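Local atomic coordinates of Rna-directed RNA polymerase (Infectious pancreatic necrosis virus, PDB entry 3ZED), a protein that probably copies the viral RNA genome as an RNA-directed RNA polymerase, existing both free and covalently attached to that RNA. Residues B[165-170]-B[318-323]; B[172-177]-B[403-408]; B[399-404]-B[515-520]. One frame throughout, in Å; residues are numbered along the deposited sequence.

How the contacts relate
All three contacts lie in the part of the chain assigned to the birnavirus palm domain. In sequence come 165-170, 172-177, 318-323, then 399-404 and 403-408, overlapping at Leu403 and Glu404, and last 515-520. Contacts 1 and 2 therefore cross; their centres are about 12 Å apart, and Arg170 NH1 packs on Lys405 CE, 3.7 Å away. The centre of contact 3 is about 14 Å from that of contact 2 and about 22 Å from that of contact 1. One end of helix 164-179 meets the start of strand 320-323 in a mixed sheet. Its later turns, where Val177 O binds a potassium ion, meet the loop leaving strand 397-403 of the four-stranded antiparallel sheet.

Contact 1. Residues B[165-170]-B[318-323]; sequences SGQLNR and TRNIWS
Gln167 and Asn320 meet amide to amide. Gln167 NE2 gives its hydrogen to Asn320 OD1 at 2.9 Å; the acceptor lies in the Gln167 amide plane, while the donor is tilted 30° from the plane of the Asn320 carbonyl. The two amide planes are 53° apart. The other end of Asn320 reaches back to the helix, ND2 making a weak, long bond of 3.4 Å to Gln167 O. The Gln167 amide has more partners beyond the contact: His110 NE2 binds OE1, and Leu302 O takes a second bond from NE2, which together fix its rotation. One residue earlier in the helix, Gly166 O accepts a weak bond from Thr318 N, 3.2 Å away, and also accepts from Arg170 N within the helix. A water bridges Arg170 NE and Asn320 N, accepting from both.

Packing fills in round these bonds. Gly166 has no side chain, and Thr318 OG1, which accepts from Ser163 N, sits 3.2 Å from its CA. Arg170 CB, at 3.2 Å, and CG both lie against Thr318 O. With CG opposite its backbone N (chi1 178°) and a bend at chi2, the chain carries its guanidinium beside Arg319. There Arg319 CD covers one face, offset toward the rim and 3.4 Å from Arg170 NH2; the charged end of Arg319 pairs with Glu307.

The contact sets the first turns of helix 164-179 against the start of strand 320-323, which pairs with strand 299-310, while Leu168 faces helix 45-54 and strand 456-459.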
# COMPACT_ATOMS: atom_id res chain seq x y z
N SER B 165 1.37 15.91 18.83
CA SER B 165 0.34 15.34 19.71
C SER B 165 -0.53 14.35 18.91
O SER B 165 -0.80 13.24 19.39
CB SER B 165 -0.52 16.44 20.32
OG SER B 165 0.14 17.10 21.38
N GLY B 166 -0.95 14.76 17.71
CA GLY B 166 -1.73 13.93 16.79
C GLY B 166 -1.01 12.62 16.51
O GLY B 166 -1.61 11.55 16.70
N GLN B 167 0.32 12.69 16.15
CA GLN B 167 1.18 11.54 15.86
C GLN B 167 1.35 10.63 17.07
O GLN B 167 1.26 9.41 16.94
CB GLN B 167 2.58 11.99 15.38
CG GLN B 167 2.61 12.61 13.98
CD GLN B 167 4.02 12.72 13.48
OE1 GLN B 167 4.71 13.70 13.74
NE2 GLN B 167 4.49 11.70 12.79
N LEU B 168 1.58 11.22 18.26
CA LEU B 168 1.79 10.50 19.52
C LEU B 168 0.51 9.77 19.97
O LEU B 168 0.59 8.60 20.35
CB LEU B 168 2.32 11.45 20.60
CG LEU B 168 3.75 11.98 20.37
CD1 LEU B 168 4.06 13.17 21.26
CD2 LEU B 168 4.79 10.90 20.55
N ASN B 169 -0.65 10.44 19.88
CA ASN B 169 -1.95 9.86 20.21
C ASN B 169 -2.30 8.72 19.24
O ASN B 169 -2.89 7.73 19.65
CB ASN B 169 -3.05 10.91 20.19
CG ASN B 169 -3.09 11.70 21.47
OD1 ASN B 169 -3.47 11.19 22.52
ND2 ASN B 169 -2.68 12.94 21.40
N ARG B 170 -1.89 8.87 17.96
CA ARG B 170 -2.07 7.84 16.93
C ARG B 170 -1.30 6.57 17.32
O ARG B 170 -1.84 5.47 17.19
CB ARG B 170 -1.61 8.34 15.56
CG ARG B 170 -1.71 7.32 14.44
CD ARG B 170 -3.14 6.97 14.11
NE ARG B 170 -3.22 6.08 12.95
CZ ARG B 170 -4.35 5.64 12.41
NH1 ARG B 170 -5.52 6.00 12.94
NH2 ARG B 170 -4.33 4.83 11.37
N THR B 318 -3.10 12.04 13.92
CA THR B 318 -2.29 12.30 12.74
C THR B 318 -1.85 10.92 12.29
O THR B 318 -1.18 10.23 13.04
CB THR B 318 -1.11 13.26 12.97
OG1 THR B 318 -1.53 14.46 13.61
CG2 THR B 318 -0.33 13.57 11.66
N ARG B 319 -2.25 10.50 11.09
CA ARG B 319 -1.82 9.19 10.61
C ARG B 319 -0.31 9.23 10.31
O ARG B 319 0.23 10.28 9.93
CB ARG B 319 -2.65 8.73 9.39
CG ARG B 319 -4.12 8.49 9.75
CD ARG B 319 -4.70 7.27 9.08
NE ARG B 319 -5.09 7.50 7.70
CZ ARG B 319 -4.86 6.64 6.70
NH1 ARG B 319 -4.21 5.51 6.93
NH2 ARG B 319 -5.26 6.93 5.47
N ASN B 320 0.35 8.10 10.55
CA ASN B 320 1.80 8.01 10.38
C ASN B 320 2.22 7.16 9.22
O ASN B 320 1.68 6.08 9.01
CB ASN B 320 2.44 7.45 11.65
CG ASN B 320 2.29 8.35 12.85
OD1 ASN B 320 2.54 9.54 12.77
ND2 ASN B 320 1.89 7.81 13.98
N ILE B 321 3.24 7.63 8.48
CA ILE B 321 3.90 6.86 7.44
C ILE B 321 5.20 6.34 8.07
O ILE B 321 6.04 7.14 8.51
CB ILE B 321 4.14 7.64 6.12
CG1 ILE B 321 2.82 8.13 5.45
CG2 ILE B 321 5.07 6.86 5.15
CD1 ILE B 321 2.30 7.41 4.15
N TRP B 322 5.35 5.02 8.16
CA TRP B 322 6.57 4.39 8.68
C TRP B 322 7.53 4.38 7.49
O TRP B 322 7.38 3.57 6.56
CB TRP B 322 6.24 3.00 9.21
CG TRP B 322 7.32 2.36 10.02
CD1 TRP B 322 7.44 2.37 11.38
CD2 TRP B 322 8.37 1.50 9.53
NE1 TRP B 322 8.50 1.58 11.77
CE2 TRP B 322 9.09 1.04 10.66
CE3 TRP B 322 8.77 1.07 8.25
CZ2 TRP B 322 10.19 0.17 10.54
CZ3 TRP B 322 9.85 0.21 8.13
CH2 TRP B 322 10.55 -0.22 9.26
N SER B 323 8.43 5.37 7.46
CA SER B 323 9.27 5.53 6.30
C SER B 323 10.52 4.65 6.41
O SER B 323 11.51 4.99 7.06
CB SER B 323 9.58 7.01 6.09
OG SER B 323 10.15 7.20 4.81
O HOH W 1 -0.85 5.99 11.70

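Contact 2. Residues B[172-177]-B[403-408]; sequences LAMKGV and LEKGEA. With K (potassium ion), chain K.
Val177, Met174 and Ala173, on one flank of helix 164-179, lie against the turn that follows strand 397-403, and the meeting is almost wholly apolar. Ala408 CB sits among the helix residues: it is 3.4 Å from Met174 O, 3.7 Å from Val177 CG1 and 3.8 Å from Met174 CE. Met174 gets there by folding at both chi2 and chi3, which brings its sulfur and methyl back over the turn, SD 3.8 Å from Lys405 CB. The two Val177 methyls divide the work. CG1, opposite the backbone N (chi1 166°), touches Ala408 and Glu404 O, whereas CG2 meets the aliphatic run of Lys405 at CD, 3.8 Å away. Lys405 CE goes on to Ala173 CB.

Charged groups lie at the border. Lys405 NZ forms a long ion pair with Glu404 OE2 at 3.6 Å, and Glu404 OE1 has Arg181 as its firmer partner. Glu407 touches Met174 CE through CB, and its OE2 is hydrogen-bonded to Ser471 OG.

The metal binds to the backbone: Val177 O is 2.7 Å from the potassium ion, with Asn182, Asn184, Asn409, Gly512 and Asn514 completing the site.

Since no hydrogen bond crosses between these two segments, helix and turn meet by van der Waals fit. Val177 O of the helix and the Asn409 side chain, one residue beyond Ala408, bind the same ion, which probably helps tie the two together.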
# COMPACT_ATOMS: atom_id res chain seq x y z
N LEU B 172 -0.61 5.51 20.35
CA LEU B 172 -1.38 4.90 21.44
C LEU B 172 -2.56 4.07 20.87
O LEU B 172 -2.78 2.96 21.31
CB LEU B 172 -1.93 5.96 22.42
CG LEU B 172 -0.93 6.90 23.12
CD1 LEU B 172 -1.63 7.75 24.16
CD2 LEU B 172 0.24 6.14 23.76
N ALA B 173 -3.28 4.63 19.88
CA ALA B 173 -4.41 3.96 19.22
C ALA B 173 -3.92 2.67 18.49
O ALA B 173 -4.58 1.63 18.61
CB ALA B 173 -5.07 4.91 18.23
N MET B 174 -2.74 2.72 17.82
CA MET B 174 -2.13 1.55 17.13
C MET B 174 -1.80 0.47 18.15
O MET B 174 -2.16 -0.69 17.93
CB MET B 174 -0.88 1.94 16.32
CG MET B 174 -1.16 2.96 15.23
SD MET B 174 -2.43 2.48 13.97
CE MET B 174 -1.39 1.64 12.77
N LYS B 175 -1.15 0.84 19.29
CA LYS B 175 -0.82 -0.08 20.37
C LYS B 175 -2.11 -0.71 20.93
O LYS B 175 -2.13 -1.90 21.22
CB LYS B 175 -0.02 0.63 21.48
CG LYS B 175 0.27 -0.25 22.69
CD LYS B 175 1.10 0.46 23.74
CE LYS B 175 1.34 -0.40 24.97
NZ LYS B 175 0.21 -0.30 25.92
N GLY B 176 -3.17 0.09 21.07
CA GLY B 176 -4.48 -0.34 21.54
C GLY B 176 -5.10 -1.42 20.66
O GLY B 176 -5.63 -2.40 21.19
N VAL B 177 -4.99 -1.27 19.33
CA VAL B 177 -5.48 -2.28 18.35
C VAL B 177 -4.61 -3.58 18.47
O VAL B 177 -5.15 -4.68 18.52
CB VAL B 177 -5.53 -1.73 16.88
CG1 VAL B 177 -5.69 -2.86 15.86
CG2 VAL B 177 -6.64 -0.70 16.72
N LEU B 403 -10.67 -3.33 8.09
CA LEU B 403 -9.89 -3.68 9.27
C LEU B 403 -9.70 -2.42 10.07
O LEU B 403 -9.59 -1.33 9.48
CB LEU B 403 -8.54 -4.32 8.90
CG LEU B 403 -8.55 -5.55 7.98
CD1 LEU B 403 -7.16 -6.12 7.82
CD2 LEU B 403 -9.56 -6.62 8.45
N GLU B 404 -9.76 -2.52 11.39
CA GLU B 404 -9.62 -1.34 12.20
C GLU B 404 -8.14 -1.04 12.32
O GLU B 404 -7.41 -1.84 12.89
CB GLU B 404 -10.29 -1.52 13.58
CG GLU B 404 -10.04 -0.35 14.52
CD GLU B 404 -10.59 -0.47 15.93
OE1 GLU B 404 -10.73 -1.61 16.43
OE2 GLU B 404 -10.85 0.59 16.54
N LYS B 405 -7.70 0.10 11.73
CA LYS B 405 -6.30 0.57 11.73
C LYS B 405 -5.44 -0.60 11.31
O LYS B 405 -4.54 -0.99 12.06
CB LYS B 405 -5.91 1.12 13.13
CG LYS B 405 -6.67 2.38 13.51
CD LYS B 405 -6.54 2.72 14.98
CE LYS B 405 -7.43 3.89 15.33
NZ LYS B 405 -8.80 3.45 15.71
N GLY B 406 -5.82 -1.21 10.18
CA GLY B 406 -5.27 -2.44 9.60
C GLY B 406 -3.90 -2.92 10.04
O GLY B 406 -3.79 -3.98 10.67
N GLU B 407 -2.86 -2.16 9.67
CA GLU B 407 -1.43 -2.38 9.91
C GLU B 407 -1.10 -2.80 11.36
O GLU B 407 -0.21 -3.63 11.56
CB GLU B 407 -0.64 -1.10 9.56
CG GLU B 407 -0.53 -0.81 8.07
CD GLU B 407 -1.62 0.05 7.44
OE1 GLU B 407 -2.78 -0.02 7.89
OE2 GLU B 407 -1.31 0.79 6.48
N ALA B 408 -1.81 -2.25 12.36
CA ALA B 408 -1.60 -2.52 13.80
C ALA B 408 -1.94 -3.96 14.18
O ALA B 408 -1.47 -4.44 15.21
CB ALA B 408 -2.43 -1.55 14.65
K K K . -5.85 -6.83 17.01

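Contact 3. Residues B[399-404]-B[515-520]; sequences YSIDLE and FKIERE
Strands 399-403 and 515-520 run antiparallel, 148° between their directions and 4.6 Å between their axes, with a classic beta bulge in which Glu518 and Arg519 both face Ser400. Ser400 O takes both N-H groups: Glu518 N at 2.8 Å, and Arg519 N at 3.3 Å on a lone pair in the carbonyl plane. Ser400 N in turn binds Arg519 O, and Asp402 and Lys516 exchange two bonds beyond the bulge.

On one face, Ile401 and Ile517 lie alongside each other, CG1 to CG1 at 3.8 Å, both over Phe504 of helix 502-505. The Tyr399 ring runs beside the extended Glu520, ring and carboxylate 35° apart, with CE1 3.6 Å from Glu520 CG; its hydroxyl goes on to Asn498. Where the pairing ends, the Leu403 and Phe515 side chains diverge, though Phe515 CB is 4.2 Å from Leu403 CD2. Phe515 has CG wedged between its own N and carbonyl carbon (chi1 53°), which sends the ring past Ile401 CG2 toward Phe504.

On the opposite face Ser400 CB meets Arg519 CB at 3.7 Å. Glu518, from the bulge, crosses Asp402 at about a right angle, CG 3.5 Å from Asp402 OD2. The two carboxylates lie close, and the salt bridge from Lys516 NZ to Glu518 OE2 probably offsets their repulsion; Asn389 binds Asp402 OD1.

The first face is largely aliphatic and aromatic, apart from Glu520 at its end; the other is polar and charged. Asp388, in the turn before strand 389-394, and Asn389, its first residue, belong to Ala-Asp-Asn, probably birnavirus palm motif C, beside which Asp402 lies.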
# COMPACT_ATOMS: atom_id res chain seq x y z
N TYR B 399 -22.19 -4.83 2.16
CA TYR B 399 -21.44 -4.45 3.34
C TYR B 399 -20.01 -4.10 3.00
O TYR B 399 -19.33 -4.84 2.30
CB TYR B 399 -21.43 -5.56 4.41
CG TYR B 399 -22.81 -5.98 4.86
CD1 TYR B 399 -23.45 -5.34 5.92
CD2 TYR B 399 -23.47 -7.05 4.25
CE1 TYR B 399 -24.71 -5.74 6.35
CE2 TYR B 399 -24.73 -7.46 4.67
CZ TYR B 399 -25.35 -6.80 5.73
OH TYR B 399 -26.61 -7.19 6.13
N SER B 400 -19.56 -2.98 3.51
CA SER B 400 -18.18 -2.55 3.42
C SER B 400 -17.58 -2.72 4.80
O SER B 400 -18.06 -2.11 5.75
CB SER B 400 -18.10 -1.11 2.94
OG SER B 400 -16.74 -0.70 2.85
N ILE B 401 -16.61 -3.64 4.91
CA ILE B 401 -15.95 -3.96 6.17
C ILE B 401 -14.48 -3.58 6.05
O ILE B 401 -13.81 -4.01 5.11
CB ILE B 401 -16.14 -5.46 6.58
CG1 ILE B 401 -17.63 -5.83 6.73
CG2 ILE B 401 -15.36 -5.83 7.86
CD1 ILE B 401 -18.05 -6.84 5.79
N ASP B 402 -13.98 -2.76 6.98
CA ASP B 402 -12.57 -2.38 6.98
C ASP B 402 -11.91 -2.87 8.22
O ASP B 402 -12.49 -2.76 9.30
CB ASP B 402 -12.40 -0.86 6.92
CG ASP B 402 -12.73 -0.22 5.58
OD1 ASP B 402 -12.92 -0.97 4.59
OD2 ASP B 402 -12.80 1.02 5.52
N LEU B 403 -10.67 -3.33 8.09
CA LEU B 403 -9.89 -3.68 9.27
C LEU B 403 -9.70 -2.42 10.07
O LEU B 403 -9.59 -1.33 9.48
CB LEU B 403 -8.54 -4.32 8.90
CG LEU B 403 -8.55 -5.55 7.98
CD1 LEU B 403 -7.16 -6.12 7.82
CD2 LEU B 403 -9.56 -6.62 8.45
N GLU B 404 -9.76 -2.52 11.39
CA GLU B 404 -9.62 -1.34 12.20
C GLU B 404 -8.14 -1.04 12.32
O GLU B 404 -7.41 -1.84 12.89
CB GLU B 404 -10.29 -1.52 13.58
CG GLU B 404 -10.04 -0.35 14.52
CD GLU B 404 -10.59 -0.47 15.93
OE1 GLU B 404 -10.73 -1.61 16.43
OE2 GLU B 404 -10.85 0.59 16.54
N PHE B 515 -11.93 -5.17 13.26
CA PHE B 515 -12.55 -4.68 12.03
C PHE B 515 -13.85 -4.01 12.37
O PHE B 515 -14.40 -4.23 13.46
CB PHE B 515 -12.79 -5.82 11.01
CG PHE B 515 -13.55 -7.03 11.54
CD1 PHE B 515 -14.93 -6.97 11.74
CD2 PHE B 515 -12.89 -8.22 11.82
CE1 PHE B 515 -15.62 -8.07 12.26
CE2 PHE B 515 -13.59 -9.33 12.31
CZ PHE B 515 -14.95 -9.25 12.52
N LYS B 516 -14.37 -3.22 11.44
CA LYS B 516 -15.68 -2.61 11.65
C LYS B 516 -16.43 -2.50 10.35
O LYS B 516 -15.84 -2.40 9.27
CB LYS B 516 -15.67 -1.27 12.40
CG LYS B 516 -14.64 -0.22 12.02
CD LYS B 516 -14.76 0.96 13.00
CE LYS B 516 -13.51 1.81 13.07
NZ LYS B 516 -13.66 3.10 12.33
N ILE B 517 -17.75 -2.59 10.47
CA ILE B 517 -18.67 -2.44 9.36
C ILE B 517 -18.76 -0.95 9.13
O ILE B 517 -19.24 -0.21 10.00
CB ILE B 517 -20.05 -3.14 9.62
CG1 ILE B 517 -19.94 -4.67 9.52
CG2 ILE B 517 -21.09 -2.65 8.61
CD1 ILE B 517 -19.25 -5.39 10.60
N GLU B 518 -18.24 -0.50 7.99
CA GLU B 518 -18.16 0.90 7.61
C GLU B 518 -19.37 1.38 6.82
O GLU B 518 -19.67 2.58 6.83
CB GLU B 518 -16.88 1.15 6.77
CG GLU B 518 -15.60 1.00 7.58
CD GLU B 518 -15.33 2.00 8.69
OE1 GLU B 518 -16.15 2.94 8.89
OE2 GLU B 518 -14.29 1.86 9.36
N ARG B 519 -20.05 0.45 6.15
CA ARG B 519 -21.21 0.77 5.32
C ARG B 519 -22.12 -0.41 5.18
O ARG B 519 -21.66 -1.54 5.02
CB ARG B 519 -20.74 1.24 3.93
CG ARG B 519 -21.81 1.90 3.09
CD ARG B 519 -21.20 2.78 2.03
NE ARG B 519 -20.42 3.87 2.58
CZ ARG B 519 -20.30 5.06 2.01
NH1 ARG B 519 -20.92 5.30 0.87
NH2 ARG B 519 -19.56 6.00 2.57
N GLU B 520 -23.41 -0.14 5.21
CA GLU B 520 -24.47 -1.11 5.02
C GLU B 520 -25.43 -0.50 4.01
O GLU B 520 -26.02 0.56 4.25
CB GLU B 520 -25.14 -1.46 6.35
CG GLU B 520 -26.27 -2.46 6.20
CD GLU B 520 -27.12 -2.70 7.44
OE1 GLU B 520 -27.39 -1.72 8.17
OE2 GLU B 520 -27.55 -3.86 7.65